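PDB 6UXD: CT021 from Chlamydia trachomatis serovar L2, which is of unknown function but belongs to a family placed in the same clan as the lipoprotein carriers LolA and LolB. Local coordinates for residues G19-S25 with K199-H205; A122-L126 with I171-F175. All coordinates share one frame; numbering follows the deposited sequence.

Contact 1 (G19-S25 with K199-H205); sequences GDYAVLS and KTIEMGH
Tyr-21 and Gly-204 open an antiparallel pairing of strands 21-26 and 196-204, each donating its backbone N-H to the other's carbonyl. Two more backbone bonds hold Val-23, its N to Glu-202 O (2.7 Å) and its O to Ile-201 N (2.9 Å). Because its two partners are successive residues, the register slips by one here, a beta bulge, before Ser-25 and Lys-199 again exchange bonds.

With CG set between backbone N and carbonyl carbon (chi1 78°), the Tyr-21 ring turns over the backbone of Met-203 and Gly-204, with Gly-204 N 3.4 Å above its plane. Its OH donates to Glu-202 OE2 (2.7 Å) on the anti side of the carboxylate, which stands nearly upright to the ring (81°). OE2 also accepts from Lys-67 N. His-205 ND1 gives a straight bond to Asp-20 OD1 (2.9 Å), within the imidazole plane but from above the carboxylate plane; OD2 is held by Arg-17 N and Arg-180.

Apolar contacts are Val-23 CG1 on Ile-201 CG1 (3.8 Å) and, on the other face, Ala-22 CB on Met-203 CB (3.9 Å).

Strand 29-38 pairs with the far edge of 21-26, while helix 66-69 packs on the face bearing Tyr-21 and Val-23.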
loop_
_atom_site.group_PDB
_atom_site.type_symbol
_atom_site.label_atom_id
_atom_site.label_comp_id
_atom_site.label_asym_id
_atom_site.label_seq_id
_atom_site.Cartn_x
_atom_site.Cartn_y
_atom_site.Cartn_z
ATOM N N GLY A 19 -6.277 8.300 -9.002
ATOM C CA GLY A 19 -5.301 7.933 -9.986
ATOM C C GLY A 19 -3.915 7.636 -9.429
ATOM O O GLY A 19 -3.096 7.054 -10.137
ATOM N N ASP A 20 -3.625 8.046 -8.195
ATOM C CA ASP A 20 -2.354 7.707 -7.567
ATOM C C ASP A 20 -2.289 6.215 -7.273
ATOM O O ASP A 20 -3.271 5.616 -6.833
ATOM C CB ASP A 20 -2.166 8.490 -6.276
ATOM C CG ASP A 20 -1.919 9.952 -6.522
ATOM O OD1 ASP A 20 -1.810 10.323 -7.708
ATOM O OD2 ASP A 20 -1.853 10.725 -5.542
ATOM N N TYR A 21 -1.124 5.607 -7.527
ATOM C CA TYR A 21 -0.975 4.174 -7.350
ATOM C C TYR A 21 0.428 3.860 -6.844
ATOM O O TYR A 21 1.326 4.708 -6.867
ATOM C CB TYR A 21 -1.263 3.415 -8.634
ATOM C CG TYR A 21 -0.131 3.462 -9.625
ATOM C CD1 TYR A 21 0.789 2.429 -9.718
ATOM C CD2 TYR A 21 0.021 4.549 -10.452
ATOM C CE1 TYR A 21 1.842 2.494 -10.638
ATOM C CE2 TYR A 21 1.040 4.626 -11.346
ATOM C CZ TYR A 21 1.950 3.601 -11.449
ATOM O OH TYR A 21 2.967 3.702 -12.373
ATOM N N ALA A 22 0.597 2.633 -6.353
ATOM C CA ALA A 22 1.915 2.129 -5.972
ATOM C C ALA A 22 1.894 0.604 -5.946
ATOM O O ALA A 22 0.863 -0.013 -5.666
ATOM C CB ALA A 22 2.337 2.697 -4.618
ATOM N N VAL A 23 3.039 -0.001 -6.268
ATOM C CA VAL A 23 3.187 -1.455 -6.313
ATOM C C VAL A 23 4.195 -1.836 -5.241
ATOM O O VAL A 23 5.346 -1.380 -5.265
ATOM C CB VAL A 23 3.627 -1.963 -7.697
ATOM C CG1 VAL A 23 3.765 -3.478 -7.708
ATOM C CG2 VAL A 23 2.626 -1.525 -8.774
ATOM N N LEU A 24 3.764 -2.637 -4.287
ATOM C CA LEU A 24 4.594 -2.993 -3.153
ATOM C C LEU A 24 4.935 -4.469 -3.252
ATOM O O LEU A 24 4.145 -5.265 -3.764
ATOM C CB LEU A 24 3.883 -2.679 -1.828
ATOM C CG LEU A 24 4.050 -1.261 -1.270
ATOM C CD1 LEU A 24 3.586 -0.204 -2.237
ATOM C CD2 LEU A 24 3.309 -1.098 0.049
ATOM N N SER A 25 6.140 -4.817 -2.789
ATOM C CA SER A 25 6.679 -6.161 -2.924
ATOM C C SER A 25 7.164 -6.672 -1.577
ATOM O O SER A 25 7.882 -5.963 -0.862
ATOM C CB SER A 25 7.846 -6.195 -3.914
ATOM O OG SER A 25 8.439 -7.472 -3.879
ATOM N N LYS A 199 9.034 -3.506 -0.134
ATOM C CA LYS A 199 9.679 -2.599 -1.071
ATOM C C LYS A 199 8.640 -2.060 -2.043
ATOM O O LYS A 199 7.795 -2.807 -2.541
ATOM C CB LYS A 199 10.803 -3.348 -1.800
ATOM C CG LYS A 199 11.539 -2.585 -2.893
ATOM C CD LYS A 199 12.745 -3.390 -3.419
ATOM C CE LYS A 199 13.286 -2.822 -4.751
ATOM N NZ LYS A 199 14.413 -3.639 -5.324
ATOM N N THR A 200 8.687 -0.758 -2.302
ATOM C CA THR A 200 7.832 -0.159 -3.323
ATOM C C THR A 200 8.609 -0.114 -4.631
ATOM O O THR A 200 9.637 0.569 -4.726
ATOM C CB THR A 200 7.378 1.238 -2.927
ATOM O OG1 THR A 200 6.800 1.191 -1.617
ATOM C CG2 THR A 200 6.340 1.745 -3.913
ATOM N N ILE A 201 8.137 -0.858 -5.624
ATOM C CA ILE A 201 8.892 -1.001 -6.864
ATOM C C ILE A 201 8.379 -0.086 -7.960
ATOM O O ILE A 201 9.119 0.176 -8.921
ATOM C CB ILE A 201 8.907 -2.467 -7.334
ATOM C CG1 ILE A 201 7.493 -2.969 -7.674
ATOM C CG2 ILE A 201 9.514 -3.326 -6.256
ATOM C CD1 ILE A 201 7.446 -4.449 -8.109
ATOM N N GLU A 202 7.160 0.438 -7.834
ATOM C CA GLU A 202 6.646 1.403 -8.793
ATOM C C GLU A 202 5.608 2.261 -8.097
ATOM O O GLU A 202 4.871 1.764 -7.245
ATOM C CB GLU A 202 6.034 0.712 -10.013
ATOM C CG GLU A 202 5.696 1.669 -11.158
ATOM C CD GLU A 202 5.143 0.963 -12.396
ATOM O OE1 GLU A 202 5.827 0.063 -12.913
ATOM O OE2 GLU A 202 4.014 1.304 -12.843
ATOM N N MET A 203 5.597 3.556 -8.406
ATOM C CA MET A 203 4.498 4.415 -7.984
ATOM C C MET A 203 4.309 5.487 -9.045
ATOM O O MET A 203 5.214 5.777 -9.838
ATOM C CB MET A 203 4.739 5.043 -6.595
ATOM C CG MET A 203 6.012 5.825 -6.493
ATOM S SD MET A 203 6.374 6.617 -4.915
ATOM C CE MET A 203 6.394 5.265 -3.724
ATOM N N GLY A 204 3.112 6.063 -9.065
ATOM C CA GLY A 204 2.821 7.119 -10.003
ATOM C C GLY A 204 1.431 7.722 -9.896
ATOM O O GLY A 204 0.811 7.759 -8.820
ATOM N N HIS A 205 0.964 8.243 -11.026
ATOM C CA HIS A 205 -0.242 9.048 -11.090
ATOM C C HIS A 205 -1.021 8.680 -12.341
ATOM O O HIS A 205 -0.487 8.066 -13.273
ATOM C CB HIS A 205 0.087 10.540 -11.116
ATOM C CG HIS A 205 1.088 10.960 -10.089
ATOM N ND1 HIS A 205 0.822 10.943 -8.737
ATOM C CD2 HIS A 205 2.357 11.422 -10.216
ATOM C CE1 HIS A 205 1.876 11.386 -8.076
ATOM N NE2 HIS A 205 2.822 11.678 -8.949
#

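Contact 2 (A122-L126 with I171-F175); sequences APSHL and ILIYF
An ST turn in the loop after strand 118-122 meets the side chains of strand 170-176 at the protein surface: Ser-124 OG accepts from Leu-126 N (3.2 Å, nearly straight at 175°). His-125 N donates to Tyr-174 OH (3.0 Å), approaching close to the ring plane. Ser-124 OG lies at the same ring's edge, 3.7 Å from Tyr-174 CE2. One face of the ring is taken by Leu-126, whose CD2 sits 3.7 Å from the Tyr-174 ring centroid in a CH-pi contact, 22° off the normal. The two side chains run in opposing directions, and Leu-126 CG also lies near CE2 and CZ. Three consecutive residues thus meet the phenol, bonding its hydroxyl and packing at its edge and face.

Two residues earlier, Leu-172, with CG roughly anti to its N (chi1 -156°), sends its methyls toward separate partners in the loop. CD2 touches His-125 CB (3.9 Å), with the leucine roughly perpendicular to the histidine side chain, whereas CD1 meets Ala-122 CB (4.1 Å).

Strand 152-158 runs between 118-122 and 170-176, with Ala-154 touching both Leu-172 and Tyr-174; on the other edge of 170-176, strand 186-189 brings Trp-186 against both Tyr-174 and Leu-126.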
loop_
_atom_site.group_PDB
_atom_site.type_symbol
_atom_site.label_atom_id
_atom_site.label_comp_id
_atom_site.label_asym_id
_atom_site.label_seq_id
_atom_site.Cartn_x
_atom_site.Cartn_y
_atom_site.Cartn_z
ATOM N N ALA A 122 11.964 10.321 12.300
ATOM C CA ALA A 122 13.049 9.552 12.887
ATOM C C ALA A 122 14.246 9.582 11.941
ATOM O O ALA A 122 14.087 9.820 10.735
ATOM C CB ALA A 122 12.616 8.098 13.151
ATOM N N PRO A 123 15.445 9.324 12.452
ATOM C CA PRO A 123 16.626 9.228 11.578
ATOM C C PRO A 123 16.558 8.018 10.662
ATOM O O PRO A 123 15.966 6.984 10.998
ATOM C CB PRO A 123 17.800 9.091 12.565
ATOM C CG PRO A 123 17.256 9.317 13.915
ATOM C CD PRO A 123 15.785 9.027 13.854
ATOM N N SER A 124 17.225 8.136 9.503
ATOM C CA SER A 124 17.343 7.011 8.587
ATOM C C SER A 124 18.243 5.904 9.137
ATOM O O SER A 124 19.324 6.160 9.666
ATOM C CB SER A 124 17.921 7.467 7.238
ATOM O OG SER A 124 18.146 6.339 6.404
ATOM N N HIS A 125 17.812 4.663 8.970
ATOM C CA HIS A 125 18.665 3.522 9.253
ATOM C C HIS A 125 18.856 2.649 8.011
ATOM O O HIS A 125 19.058 1.442 8.123
ATOM C CB HIS A 125 18.104 2.705 10.415
ATOM C CG HIS A 125 18.281 3.369 11.750
ATOM N ND1 HIS A 125 19.401 4.112 12.073
ATOM C CD2 HIS A 125 17.473 3.419 12.837
ATOM C CE1 HIS A 125 19.275 4.584 13.302
ATOM N NE2 HIS A 125 18.118 4.172 13.788
ATOM N N LEU A 126 18.763 3.238 6.811
ATOM C CA LEU A 126 18.930 2.443 5.592
ATOM C C LEU A 126 20.298 1.762 5.534
ATOM O O LEU A 126 20.414 0.667 4.966
ATOM C CB LEU A 126 18.723 3.312 4.341
ATOM C CG LEU A 126 17.297 3.847 4.110
ATOM C CD1 LEU A 126 17.282 4.839 2.985
ATOM C CD2 LEU A 126 16.319 2.733 3.811
ATOM N N ILE A 171 8.727 -0.357 13.623
ATOM C CA ILE A 171 8.542 -0.186 12.186
ATOM C C ILE A 171 9.238 1.098 11.762
ATOM O O ILE A 171 9.213 2.105 12.482
ATOM C CB ILE A 171 7.053 -0.127 11.797
ATOM C CG1 ILE A 171 6.314 -1.355 12.328
ATOM C CG2 ILE A 171 6.891 -0.067 10.283
ATOM C CD1 ILE A 171 4.827 -1.297 12.119
ATOM N N LEU A 172 9.877 1.063 10.602
ATOM C CA LEU A 172 10.488 2.257 10.043
ATOM C C LEU A 172 9.986 2.393 8.610
ATOM O O LEU A 172 10.117 1.459 7.805
ATOM C CB LEU A 172 12.014 2.179 10.136
ATOM C CG LEU A 172 12.786 3.500 10.125
ATOM C CD1 LEU A 172 12.210 4.585 11.021
ATOM C CD2 LEU A 172 14.232 3.212 10.508
ATOM N N ILE A 173 9.375 3.537 8.309
ATOM C CA ILE A 173 8.702 3.765 7.033
ATOM C C ILE A 173 9.319 5.001 6.397
ATOM O O ILE A 173 9.481 6.031 7.063
ATOM C CB ILE A 173 7.179 3.954 7.200
ATOM C CG1 ILE A 173 6.622 2.890 8.141
ATOM C CG2 ILE A 173 6.480 3.867 5.846
ATOM C CD1 ILE A 173 5.107 2.757 8.146
ATOM N N TYR A 174 9.623 4.914 5.102
ATOM C CA TYR A 174 10.249 6.016 4.393
ATOM C C TYR A 174 9.261 6.582 3.378
ATOM O O TYR A 174 8.616 5.832 2.648
ATOM C CB TYR A 174 11.556 5.568 3.709
ATOM C CG TYR A 174 12.606 5.040 4.666
ATOM C CD1 TYR A 174 12.527 3.754 5.186
ATOM C CD2 TYR A 174 13.672 5.832 5.061
ATOM C CE1 TYR A 174 13.497 3.273 6.079
ATOM C CE2 TYR A 174 14.648 5.356 5.934
ATOM C CZ TYR A 174 14.548 4.091 6.447
ATOM O OH TYR A 174 15.528 3.690 7.323
ATOM N N PHE A 175 9.148 7.904 3.351
ATOM C CA PHE A 175 8.310 8.604 2.398
ATOM C C PHE A 175 9.151 9.631 1.660
ATOM O O PHE A 175 10.080 10.221 2.223
ATOM C CB PHE A 175 7.117 9.328 3.064
ATOM C CG PHE A 175 6.105 8.405 3.651
ATOM C CD1 PHE A 175 5.098 7.872 2.868
ATOM C CD2 PHE A 175 6.142 8.081 5.003
ATOM C CE1 PHE A 175 4.134 7.020 3.424
ATOM C CE2 PHE A 175 5.192 7.232 5.558
ATOM C CZ PHE A 175 4.190 6.699 4.761
#

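From the N terminus, the chain passes through 19-25 early and meets it again at 199-205, after 173 intervening residues, so contact 1 closes a loop that takes in most of the protein. Contact 2 is nested within that loop, closing a shorter excursion from 122-126 to 171-175. The two do not touch: their centres are 18 Å apart and their nearest atoms about 7 Å. Strand pairing nonetheless connects them, since 170-176 pairs with 186-189, which pairs with 196-204. Contact 1 joins the early strands to the last strand, deep in the fold, whereas contact 2 sets the surface loop after strand 118-122 against strand 170-176, past the intervening strand 152-158.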